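Local coordinates for IroE protein (Escherichia coli, PDB 2GZS), which hydrolyses the cyclic trilactone siderophore enterobactin and its glucosylated forms, preferring them iron-free and usually cutting only once to leave linear trimers, at residues A[45-50]-A[127-132]; A[77-82]-A[92-97]; A[119-124]-A[159-164]; A[238-243]-A[255-260]. All coordinates share one frame; numbering follows the deposited sequence.

Contact 1. Residues A[45-50]-A[127-132]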
# COMPACT_ATOMS: atom_id res chain seq x y z
N ILE A 45 4.76 -10.43 2.60
CA ILE A 45 3.35 -10.12 2.73
C ILE A 45 3.13 -8.66 2.30
O ILE A 45 3.97 -7.83 2.70
CB ILE A 45 2.83 -10.35 4.18
CG1 ILE A 45 1.32 -10.14 4.32
CG2 ILE A 45 3.64 -9.54 5.22
CD1 ILE A 45 0.76 -10.60 5.70
N LEU A 46 2.07 -8.42 1.52
CA LEU A 46 1.87 -7.05 1.03
C LEU A 46 0.46 -6.63 1.47
O LEU A 46 -0.50 -7.29 1.10
CB LEU A 46 2.05 -7.04 -0.48
CG LEU A 46 1.97 -5.60 -1.08
CD1 LEU A 46 2.98 -4.62 -0.54
CD2 LEU A 46 2.08 -5.71 -2.59
N TYR A 47 0.39 -5.55 2.24
CA TYR A 47 -0.84 -4.92 2.69
C TYR A 47 -1.25 -3.85 1.66
O TYR A 47 -0.34 -3.06 1.31
CB TYR A 47 -0.62 -4.28 4.07
CG TYR A 47 -0.54 -5.32 5.20
CD1 TYR A 47 -1.67 -5.57 5.97
CD2 TYR A 47 0.65 -5.98 5.38
CE1 TYR A 47 -1.64 -6.52 7.01
CE2 TYR A 47 0.67 -6.93 6.42
CZ TYR A 47 -0.44 -7.16 7.18
OH TYR A 47 -0.36 -8.12 8.21
N MSE A 48 -2.47 -3.89 1.19
CA MSE A 48 -2.87 -3.08 0.05
C MSE A 48 -4.14 -2.30 0.37
O MSE A 48 -5.15 -2.85 0.76
CB MSE A 48 -3.14 -4.02 -1.16
CG MSE A 48 -1.82 -4.83 -1.42
SE MSE A 48 -1.89 -5.83 -3.09
CE MSE A 48 -3.60 -6.19 -2.33
N LEU A 49 -4.02 -0.96 0.19
CA LEU A 49 -5.22 -0.16 0.42
C LEU A 49 -6.22 -0.26 -0.75
O LEU A 49 -5.97 -0.89 -1.78
CB LEU A 49 -4.80 1.30 0.60
CG LEU A 49 -3.79 1.56 1.73
CD1 LEU A 49 -3.74 3.09 2.02
CD2 LEU A 49 -3.84 0.77 2.97
N ASP A 50 -7.38 0.37 -0.61
CA ASP A 50 -8.46 0.22 -1.58
C ASP A 50 -8.74 -1.24 -1.89
O ASP A 50 -8.81 -1.64 -3.05
CB ASP A 50 -8.15 1.04 -2.85
CG ASP A 50 -8.16 2.54 -2.54
OD1 ASP A 50 -9.09 2.98 -1.81
OD2 ASP A 50 -7.24 3.19 -3.10
N ARG A 127 -4.12 -3.74 15.15
CA ARG A 127 -5.35 -4.54 15.18
C ARG A 127 -5.44 -5.46 13.97
O ARG A 127 -5.56 -6.70 14.09
CB ARG A 127 -6.63 -3.68 15.31
CG ARG A 127 -6.54 -2.72 16.50
CD ARG A 127 -7.85 -1.92 16.75
NE ARG A 127 -7.34 -0.74 17.49
CZ ARG A 127 -7.50 0.56 17.21
NH1 ARG A 127 -8.28 0.87 16.16
NH2 ARG A 127 -6.88 1.41 18.01
N ILE A 128 -5.38 -4.88 12.76
CA ILE A 128 -5.57 -5.74 11.58
C ILE A 128 -4.36 -6.62 11.33
O ILE A 128 -4.53 -7.86 11.17
CB ILE A 128 -5.81 -4.83 10.35
CG1 ILE A 128 -7.05 -3.98 10.55
CG2 ILE A 128 -5.85 -5.71 9.08
CD1 ILE A 128 -7.38 -3.16 9.29
N ALA A 129 -3.17 -6.11 11.23
CA ALA A 129 -2.00 -6.93 10.85
C ALA A 129 -1.80 -8.06 11.88
O ALA A 129 -1.61 -9.21 11.45
CB ALA A 129 -0.78 -6.03 10.66
N PRO A 130 -1.80 -7.81 13.19
CA PRO A 130 -1.55 -8.91 14.14
C PRO A 130 -2.59 -10.01 14.02
O PRO A 130 -2.26 -11.17 14.33
CB PRO A 130 -1.63 -8.26 15.52
CG PRO A 130 -1.25 -6.82 15.25
CD PRO A 130 -1.91 -6.53 13.91
N LYS A 131 -3.79 -9.65 13.66
CA LYS A 131 -4.83 -10.66 13.54
C LYS A 131 -4.60 -11.45 12.26
O LYS A 131 -4.62 -12.70 12.31
CB LYS A 131 -6.20 -9.97 13.57
CG LYS A 131 -7.39 -10.87 13.29
CD LYS A 131 -7.24 -12.13 14.10
CE LYS A 131 -7.59 -12.01 15.57
NZ LYS A 131 -7.32 -13.26 16.35
N VAL A 132 -4.41 -10.79 11.11
CA VAL A 132 -4.40 -11.60 9.88
C VAL A 132 -3.07 -12.38 9.78
O VAL A 132 -3.09 -13.40 9.04
CB VAL A 132 -4.66 -10.74 8.63
CG1 VAL A 132 -5.98 -9.97 8.75
CG2 VAL A 132 -3.50 -9.80 8.42
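This is a buried helix-on-sheet contact, carried by one tyrosine of strand 43-48 and two small side chains of helix 117-132. Y47 is the strand residue, and A129 and V132 lie one turn apart on the helix. The tyrosine CG stands beside its own backbone N and anti to the carbonyl carbon (chi1 -74°). From there the ring reaches straight across to the helix. Its far end does the touching. OH sits 3.2 Å from A129 CB, and the ring carbon CZ is 3.7 Å from the same methyl. V132 CG2 reaches the same end of the ring, 3.6 Å from Y47 OH and 4.0 Å from Y47 CE1. Both methyls approach the ring obliquely. No hydrogen bond joins the two segments. The hydroxyl finds its polar partner just past the helix end, in the carboxylate of E133. A phenylalanine here would probably leave E133 without its hydrogen-bonding mate and open a small gap beside A129 and V132. The helix is kinked at P130, whose N lacks a bond to the preceding turn. V132 N still bonds to I128 O at 2.9 Å. Around the contact, Y47 also packs on V75 of strand 73-79 and on L124 of the same helix. The backbone of strand 43-48 bonds to V73 and V75 on one flank and to R142 and G144 on the other. L46 and M48 instead touch helix 247-262.

Contact 2. Residues A[77-82]-A[92-97]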
# COMPACT_ATOMS: atom_id res chain seq x y z
N VAL A 77 -7.00 -4.39 2.18
CA VAL A 77 -7.73 -3.72 3.29
C VAL A 77 -8.80 -2.86 2.63
O VAL A 77 -8.44 -1.77 2.10
CB VAL A 77 -6.77 -2.89 4.13
CG1 VAL A 77 -7.50 -2.22 5.29
CG2 VAL A 77 -5.63 -3.83 4.60
N GLY A 78 -10.05 -3.31 2.64
CA GLY A 78 -11.14 -2.61 2.01
C GLY A 78 -12.22 -2.19 2.99
O GLY A 78 -11.92 -2.13 4.19
N TYR A 79 -13.38 -1.94 2.46
CA TYR A 79 -14.50 -1.42 3.23
C TYR A 79 -15.72 -2.28 3.06
O TYR A 79 -15.78 -3.00 2.03
CB TYR A 79 -14.81 0.03 2.79
CG TYR A 79 -13.70 0.98 3.20
CD1 TYR A 79 -13.66 1.52 4.49
CD2 TYR A 79 -12.67 1.38 2.32
CE1 TYR A 79 -12.64 2.42 4.86
CE2 TYR A 79 -11.64 2.25 2.65
CZ TYR A 79 -11.65 2.77 3.97
OH TYR A 79 -10.61 3.62 4.31
N GLN A 80 -16.67 -2.19 3.98
CA GLN A 80 -17.91 -2.97 3.83
C GLN A 80 -18.85 -2.23 2.89
O GLN A 80 -19.76 -1.47 3.29
CB GLN A 80 -18.47 -3.15 5.25
CG GLN A 80 -17.59 -4.08 6.10
CD GLN A 80 -18.08 -4.21 7.54
OE1 GLN A 80 -19.30 -4.17 7.73
NE2 GLN A 80 -17.16 -4.34 8.50
N THR A 81 -18.62 -2.45 1.61
CA THR A 81 -19.38 -1.76 0.55
C THR A 81 -19.44 -2.65 -0.66
O THR A 81 -18.62 -3.54 -0.86
CB THR A 81 -18.73 -0.44 0.14
OG1 THR A 81 -19.50 0.13 -0.95
CG2 THR A 81 -17.31 -0.71 -0.38
N ASN A 82 -20.45 -2.41 -1.50
CA ASN A 82 -20.49 -3.22 -2.72
C ASN A 82 -19.88 -2.45 -3.89
O ASN A 82 -19.92 -2.91 -5.03
CB ASN A 82 -21.93 -3.58 -3.11
CG ASN A 82 -22.55 -4.58 -2.14
OD1 ASN A 82 -22.16 -5.75 -2.10
ND2 ASN A 82 -23.51 -4.10 -1.35
N TYR A 92 -10.71 10.15 4.41
CA TYR A 92 -10.35 10.38 5.82
C TYR A 92 -9.15 9.53 6.24
O TYR A 92 -8.15 10.00 6.75
CB TYR A 92 -11.55 10.08 6.72
CG TYR A 92 -11.21 10.54 8.15
CD1 TYR A 92 -11.02 11.87 8.50
CD2 TYR A 92 -11.07 9.61 9.15
CE1 TYR A 92 -10.70 12.23 9.83
CE2 TYR A 92 -10.76 9.90 10.46
CZ TYR A 92 -10.57 11.23 10.77
OH TYR A 92 -10.26 11.55 12.08
N ASP A 93 -9.33 8.19 6.00
CA ASP A 93 -8.30 7.30 6.56
C ASP A 93 -6.93 7.42 6.00
O ASP A 93 -5.92 7.12 6.65
CB ASP A 93 -8.75 5.85 6.32
CG ASP A 93 -9.88 5.35 7.19
OD1 ASP A 93 -10.06 5.92 8.29
OD2 ASP A 93 -10.58 4.40 6.81
N TYR A 94 -6.84 7.86 4.69
CA TYR A 94 -5.54 7.80 4.01
C TYR A 94 -4.76 9.09 4.03
O TYR A 94 -3.58 9.14 3.62
CB TYR A 94 -5.72 7.36 2.54
CG TYR A 94 -6.32 5.98 2.35
CD1 TYR A 94 -6.60 5.09 3.38
CD2 TYR A 94 -6.61 5.58 1.04
CE1 TYR A 94 -7.16 3.82 3.14
CE2 TYR A 94 -7.17 4.34 0.78
CZ TYR A 94 -7.44 3.48 1.83
OH TYR A 94 -8.00 2.23 1.58
N THR A 95 -5.42 10.15 4.55
CA THR A 95 -4.76 11.43 4.41
C THR A 95 -4.18 11.99 5.71
O THR A 95 -4.79 11.87 6.78
CB THR A 95 -5.76 12.51 3.89
OG1 THR A 95 -6.92 12.50 4.74
CG2 THR A 95 -6.13 12.27 2.43
N PRO A 96 -3.02 12.64 5.66
CA PRO A 96 -2.41 13.30 6.83
C PRO A 96 -3.02 14.70 6.93
O PRO A 96 -3.70 15.18 5.98
CB PRO A 96 -0.92 13.41 6.44
CG PRO A 96 -1.00 13.64 4.97
CD PRO A 96 -2.16 12.79 4.45
N ALA A 97 -2.77 15.42 7.99
CA ALA A 97 -3.22 16.80 8.16
C ALA A 97 -3.05 17.75 6.99
O ALA A 97 -4.01 18.45 6.67
CB ALA A 97 -2.38 17.39 9.31
O HOH W 1 -8.85 0.60 3.54
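Y79 and D93 approach from opposite directions and join in a short hydrogen bond. Y79 comes from the end of strand 73-79, D93 from helix 87-93. Y79 OH donates to D93 OD2 at 2.6 Å, and D93 OD2 accepts with its anti lone pair, the one away from OD1. OD2 lies at the ring edge, in its plane, and ring and carboxylate are nearly coplanar (11°). With CG beside the backbone N (chi1 -68°), Y79 extends its ring toward the helix; D93 makes the matching choice (chi1 -74°), which brings its carboxylate to the hydroxyl. OD2 also bonds to Y27 OH, and OD1 forms a salt bridge with R25. Beside them, Y94 CE1 is 3.6 Å from Y79 OH. A water in the plane of the Y94 ring links it back to the strand: it donates to V77 O at 2.8 Å and bonds to Y94 OH at 2.7 Å. The main protein partner of that hydroxyl is its donor D50 N. The Y94 side chain is about 8 Å from that of active-site S149 and touches pocket residue Y150; Y79 touches pocket residue R90. This is consistent with a second shell around the active site of an alpha/beta-hydrolase fold.

Contact 3. Residues A[119-124]-A[159-164]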
# COMPACT_ATOMS: atom_id res chain seq x y z
N ASN A 119 -4.76 7.57 12.86
CA ASN A 119 -5.67 6.60 13.51
C ASN A 119 -5.84 5.36 12.65
O ASN A 119 -5.98 4.27 13.22
CB ASN A 119 -7.05 7.21 13.75
CG ASN A 119 -7.08 8.52 14.53
OD1 ASN A 119 -7.58 9.50 14.00
ND2 ASN A 119 -6.58 8.50 15.73
N PHE A 120 -5.82 5.54 11.32
CA PHE A 120 -5.95 4.35 10.45
C PHE A 120 -4.66 3.53 10.57
O PHE A 120 -4.78 2.28 10.62
CB PHE A 120 -6.20 4.82 9.02
CG PHE A 120 -6.26 3.63 8.03
CD1 PHE A 120 -7.20 2.62 8.18
CD2 PHE A 120 -5.32 3.58 6.99
CE1 PHE A 120 -7.24 1.55 7.27
CE2 PHE A 120 -5.36 2.49 6.13
CZ PHE A 120 -6.28 1.46 6.27
N ARG A 121 -3.50 4.13 10.65
CA ARG A 121 -2.26 3.37 10.82
C ARG A 121 -2.32 2.62 12.15
O ARG A 121 -1.84 1.49 12.18
CB ARG A 121 -1.04 4.26 10.71
CG ARG A 121 0.26 3.40 10.71
CD ARG A 121 1.44 4.16 10.06
NE ARG A 121 1.36 5.54 10.43
CZ ARG A 121 1.03 6.62 9.71
NH1 ARG A 121 1.03 7.75 10.42
NH2 ARG A 121 0.70 6.66 8.43
N GLN A 122 -2.83 3.21 13.24
CA GLN A 122 -2.90 2.45 14.50
C GLN A 122 -3.81 1.28 14.31
O GLN A 122 -3.52 0.17 14.79
CB GLN A 122 -3.45 3.43 15.57
CG GLN A 122 -3.89 2.71 16.85
CD GLN A 122 -3.10 3.16 18.07
OE1 GLN A 122 -3.04 2.42 19.06
NE2 GLN A 122 -2.54 4.36 17.89
N LEU A 123 -4.94 1.41 13.66
CA LEU A 123 -5.85 0.30 13.41
C LEU A 123 -5.09 -0.78 12.62
O LEU A 123 -5.13 -2.00 12.91
CB LEU A 123 -7.06 0.76 12.59
CG LEU A 123 -7.85 -0.36 11.93
CD1 LEU A 123 -8.60 -1.15 13.00
CD2 LEU A 123 -8.88 0.18 10.92
N LEU A 124 -4.42 -0.36 11.55
CA LEU A 124 -3.75 -1.33 10.64
C LEU A 124 -2.66 -2.07 11.36
O LEU A 124 -2.61 -3.32 11.22
CB LEU A 124 -3.23 -0.53 9.44
CG LEU A 124 -2.48 -1.35 8.37
CD1 LEU A 124 -3.40 -2.40 7.75
CD2 LEU A 124 -1.90 -0.41 7.32
N TRP A 159 5.79 5.62 5.68
CA TRP A 159 7.26 5.51 5.59
C TRP A 159 7.92 6.45 6.58
O TRP A 159 8.94 6.21 7.22
CB TRP A 159 7.70 5.88 4.14
CG TRP A 159 9.19 5.75 3.94
CD1 TRP A 159 9.90 4.61 3.62
CD2 TRP A 159 10.17 6.78 4.05
NE1 TRP A 159 11.24 4.90 3.53
CE2 TRP A 159 11.44 6.25 3.80
CE3 TRP A 159 10.06 8.14 4.35
CZ2 TRP A 159 12.62 7.00 3.83
CZ3 TRP A 159 11.23 8.90 4.38
CH2 TRP A 159 12.46 8.35 4.13
N LEU A 160 7.32 7.64 6.80
CA LEU A 160 7.86 8.62 7.77
C LEU A 160 7.67 8.16 9.20
O LEU A 160 8.51 8.49 10.04
CB LEU A 160 7.15 9.99 7.62
CG LEU A 160 7.61 10.79 6.41
CD1 LEU A 160 6.61 11.93 6.13
CD2 LEU A 160 9.03 11.32 6.67
N SER A 161 6.59 7.46 9.50
CA SER A 161 6.26 7.26 10.93
C SER A 161 6.34 5.82 11.39
O SER A 161 6.42 5.53 12.60
CB SER A 161 4.86 7.83 11.16
OG SER A 161 4.66 9.12 10.57
N SER A 162 6.33 4.84 10.54
CA SER A 162 6.08 3.44 10.95
C SER A 162 7.40 2.72 11.20
O SER A 162 8.37 3.01 10.51
CB SER A 162 5.32 2.71 9.82
OG SER A 162 5.09 1.33 10.21
N SER A 163 7.41 1.77 12.13
CA SER A 163 8.51 0.79 12.16
C SER A 163 8.00 -0.59 11.77
O SER A 163 8.70 -1.62 11.92
CB SER A 163 9.18 0.71 13.54
OG SER A 163 8.12 0.49 14.49
N TYR A 164 6.79 -0.71 11.29
CA TYR A 164 6.17 -2.02 11.12
C TYR A 164 6.44 -2.62 9.75
O TYR A 164 6.56 -3.81 9.55
CB TYR A 164 4.64 -1.91 11.32
CG TYR A 164 3.94 -3.24 11.47
CD1 TYR A 164 3.98 -3.93 12.69
CD2 TYR A 164 3.25 -3.78 10.41
CE1 TYR A 164 3.33 -5.16 12.84
CE2 TYR A 164 2.60 -5.00 10.59
CZ TYR A 164 2.64 -5.69 11.78
OH TYR A 164 1.95 -6.90 11.76
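R121 of helix 117-132 lies alongside S161 and S162, at the end of helix 150-161. Its CB already points toward that helix end. CG continues away from the backbone N (chi1 -173°) and carries the chain outward. CD then passes S162, coming 4.1 Å from S162 CB. Here the chain bends at chi3 (38°), and the guanidinium turns toward the last turn of helix 150-161. NH1 is 3.9 Å from S161 OG, too far for a hydrogen bond, and touches S161 CB at the same distance. The S161 hydroxyl bonds instead to D157 O. The charge is met on helix 150-161, where R121 NH2 forms a salt bridge with D157 OD2 and also bonds to S158 OG. The contact thus joins two helices of the alpha/beta-hydrolase fold, one of them the helix that follows the nucleophile S149. Deeper in, F120 and F154 pack edge-to-face between the same helices. Beyond the helix end, S162 closes an ST turn: Y164 N donates to S162 OG at 2.9 Å, with an N-H...O angle of 164°. E125 OE2, also on helix 117-132, is hydrogen-bonded to the same hydroxyl.

Contact 4. Residues A[238-243]-A[255-260]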
# COMPACT_ATOMS: atom_id res chain seq x y z
N VAL A 238 13.66 4.03 -4.91
CA VAL A 238 13.64 3.77 -6.33
C VAL A 238 12.39 4.39 -6.92
O VAL A 238 11.42 4.68 -6.21
CB VAL A 238 13.65 2.26 -6.65
CG1 VAL A 238 14.87 1.57 -6.00
CG2 VAL A 238 12.42 1.54 -6.15
N PHE A 239 12.44 4.55 -8.24
CA PHE A 239 11.31 5.07 -8.98
C PHE A 239 10.80 4.07 -10.02
O PHE A 239 11.61 3.52 -10.79
CB PHE A 239 11.76 6.37 -9.67
CG PHE A 239 10.77 7.00 -10.61
CD1 PHE A 239 9.47 7.17 -10.14
CD2 PHE A 239 11.14 7.41 -11.89
CE1 PHE A 239 8.50 7.76 -10.92
CE2 PHE A 239 10.15 8.01 -12.65
CZ PHE A 239 8.87 8.19 -12.19
N TRP A 240 9.54 3.77 -10.07
CA TRP A 240 8.91 2.94 -11.09
C TRP A 240 8.08 3.87 -11.97
O TRP A 240 7.16 4.53 -11.48
CB TRP A 240 7.99 1.90 -10.47
CG TRP A 240 8.65 0.80 -9.68
CD1 TRP A 240 9.03 0.80 -8.37
CD2 TRP A 240 9.01 -0.48 -10.21
NE1 TRP A 240 9.61 -0.41 -8.04
CE2 TRP A 240 9.59 -1.20 -9.17
CE3 TRP A 240 8.84 -1.00 -11.51
CZ2 TRP A 240 10.03 -2.50 -9.39
CZ3 TRP A 240 9.29 -2.32 -11.71
CH2 TRP A 240 9.87 -2.99 -10.65
N ASP A 241 8.42 3.92 -13.25
CA ASP A 241 7.70 4.78 -14.18
C ASP A 241 6.78 3.98 -15.09
O ASP A 241 7.24 2.93 -15.63
CB ASP A 241 8.72 5.49 -15.07
CG ASP A 241 8.13 6.68 -15.79
OD1 ASP A 241 6.96 7.03 -15.62
OD2 ASP A 241 8.97 7.26 -16.54
N PHE A 242 5.54 4.34 -15.26
CA PHE A 242 4.63 3.70 -16.17
C PHE A 242 4.12 4.75 -17.16
O PHE A 242 3.07 5.33 -16.90
CB PHE A 242 3.43 3.09 -15.39
CG PHE A 242 3.93 2.05 -14.39
CD1 PHE A 242 4.16 0.73 -14.75
CD2 PHE A 242 4.20 2.41 -13.08
CE1 PHE A 242 4.64 -0.17 -13.81
CE2 PHE A 242 4.66 1.50 -12.14
CZ PHE A 242 4.88 0.17 -12.49
N PRO A 243 4.94 5.06 -18.17
CA PRO A 243 4.64 6.29 -18.90
C PRO A 243 3.26 6.33 -19.56
O PRO A 243 2.68 5.47 -20.17
CB PRO A 243 5.73 6.32 -19.99
CG PRO A 243 6.88 5.59 -19.31
CD PRO A 243 6.17 4.41 -18.60
N PHE A 255 -0.30 -1.75 -8.55
CA PHE A 255 -0.51 -2.81 -7.52
C PHE A 255 0.10 -4.11 -8.04
O PHE A 255 0.66 -4.88 -7.26
CB PHE A 255 -1.98 -2.92 -7.16
CG PHE A 255 -2.86 -3.96 -7.77
CD1 PHE A 255 -2.80 -5.33 -7.39
CD2 PHE A 255 -3.82 -3.65 -8.72
CE1 PHE A 255 -3.63 -6.28 -7.96
CE2 PHE A 255 -4.61 -4.60 -9.31
CZ PHE A 255 -4.54 -5.94 -8.94
N ARG A 256 -0.07 -4.39 -9.34
CA ARG A 256 0.46 -5.70 -9.80
C ARG A 256 1.94 -5.70 -9.78
O ARG A 256 2.60 -6.68 -9.40
CB ARG A 256 -0.12 -5.95 -11.20
CG ARG A 256 -1.60 -6.24 -11.19
CD ARG A 256 -2.05 -6.47 -12.64
NE ARG A 256 -3.48 -6.23 -12.73
CZ ARG A 256 -4.33 -7.18 -13.11
NH1 ARG A 256 -3.78 -8.34 -13.43
NH2 ARG A 256 -5.62 -6.85 -13.15
N GLN A 257 2.63 -4.62 -10.16
CA GLN A 257 4.07 -4.59 -10.14
C GLN A 257 4.62 -4.64 -8.71
O GLN A 257 5.65 -5.23 -8.48
CB GLN A 257 4.63 -3.38 -10.96
CG GLN A 257 6.16 -3.40 -11.01
CD GLN A 257 6.68 -4.59 -11.84
OE1 GLN A 257 6.43 -4.64 -13.04
NE2 GLN A 257 7.36 -5.55 -11.23
N ALA A 258 3.87 -4.03 -7.76
CA ALA A 258 4.30 -4.17 -6.37
C ALA A 258 4.24 -5.64 -5.91
O ALA A 258 5.19 -6.06 -5.27
CB ALA A 258 3.44 -3.25 -5.49
N LEU A 259 3.14 -6.27 -6.25
CA LEU A 259 3.12 -7.72 -5.87
C LEU A 259 4.27 -8.48 -6.53
O LEU A 259 4.94 -9.31 -5.94
CB LEU A 259 1.76 -8.27 -6.26
CG LEU A 259 0.60 -7.90 -5.36
CD1 LEU A 259 -0.76 -8.17 -5.98
CD2 LEU A 259 0.72 -8.70 -4.02
N LEU A 260 4.47 -8.22 -7.81
CA LEU A 260 5.54 -8.96 -8.52
C LEU A 260 6.90 -8.68 -7.92
O LEU A 260 7.78 -9.55 -7.75
CB LEU A 260 5.50 -8.61 -10.01
CG LEU A 260 4.30 -9.19 -10.75
CD1 LEU A 260 4.08 -8.44 -12.06
CD2 LEU A 260 4.47 -10.68 -11.07
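Q257 leaves helix 247-262 with CG opposite its backbone N (chi1 -177°), and a bend at chi2 then turns the amide across W240. On strand 237-241, W240 sets its CG beside the backbone N, which sends the indole toward the helix. The two side chains cross at about a right angle. Q257 CG sits over one face of the indole, offset toward the rim, and makes a CH-pi contact. It lies 3.7 Å from the centroid of the W240 six-membered ring and 24° off the ring normal. The nearest ring atom is CZ3, with Q257 CG at 3.4 Å. The amide follows with its plane only 9° from that of the indole. Q257 CD comes to 3.5 Å from W240 CZ3, and Q257 NE2 to 3.6 Å from W240 CH2. The last strand and last helix of the alpha/beta-hydrolase fold meet here, and the chain between them leads to the active-site H247 at the start of the helix. Strand 237-241 is an outermost strand of the sheet, bonded to strand 198-203. F242, just beyond it, adds a second aromatic partner: its CZ is 3.9 Å from Q257 CB and 4.1 Å from Q257 CG. The polar end of Q257 is held by E265, through NE2 to OE2. With an alanine in place of Q257, the W240 face is likely to lose its CH-pi partner and E265 the amide that bonds it. Further along the helix, L260 packs on Q65 of helix 60-66.

Contacts 1, 2 and 3 are buried, whereas contact 4 is a surface contact on the opposite side of the chain's centre. Contacts 1 and 3 share helix 117-132, one using it against the sheet and the other against a helix end. Contacts 1 and 2 use neighbouring strands, 43-48 and 73-79, and meet where M48 O pairs with V77 N. F120 packs on D93 and Y94, which brings contacts 2 and 3 together. Only contact 2 has a direct hydrogen bond between its segments. Contact 1 packs a tyrosine end on methyls; contact 4 lays a glutamine chain and amide over an indole. Contact 3 rests on loose approaches by an arginine whose charge is met elsewhere. L259 touches L46 and M48, linking 255-260 to 45-50.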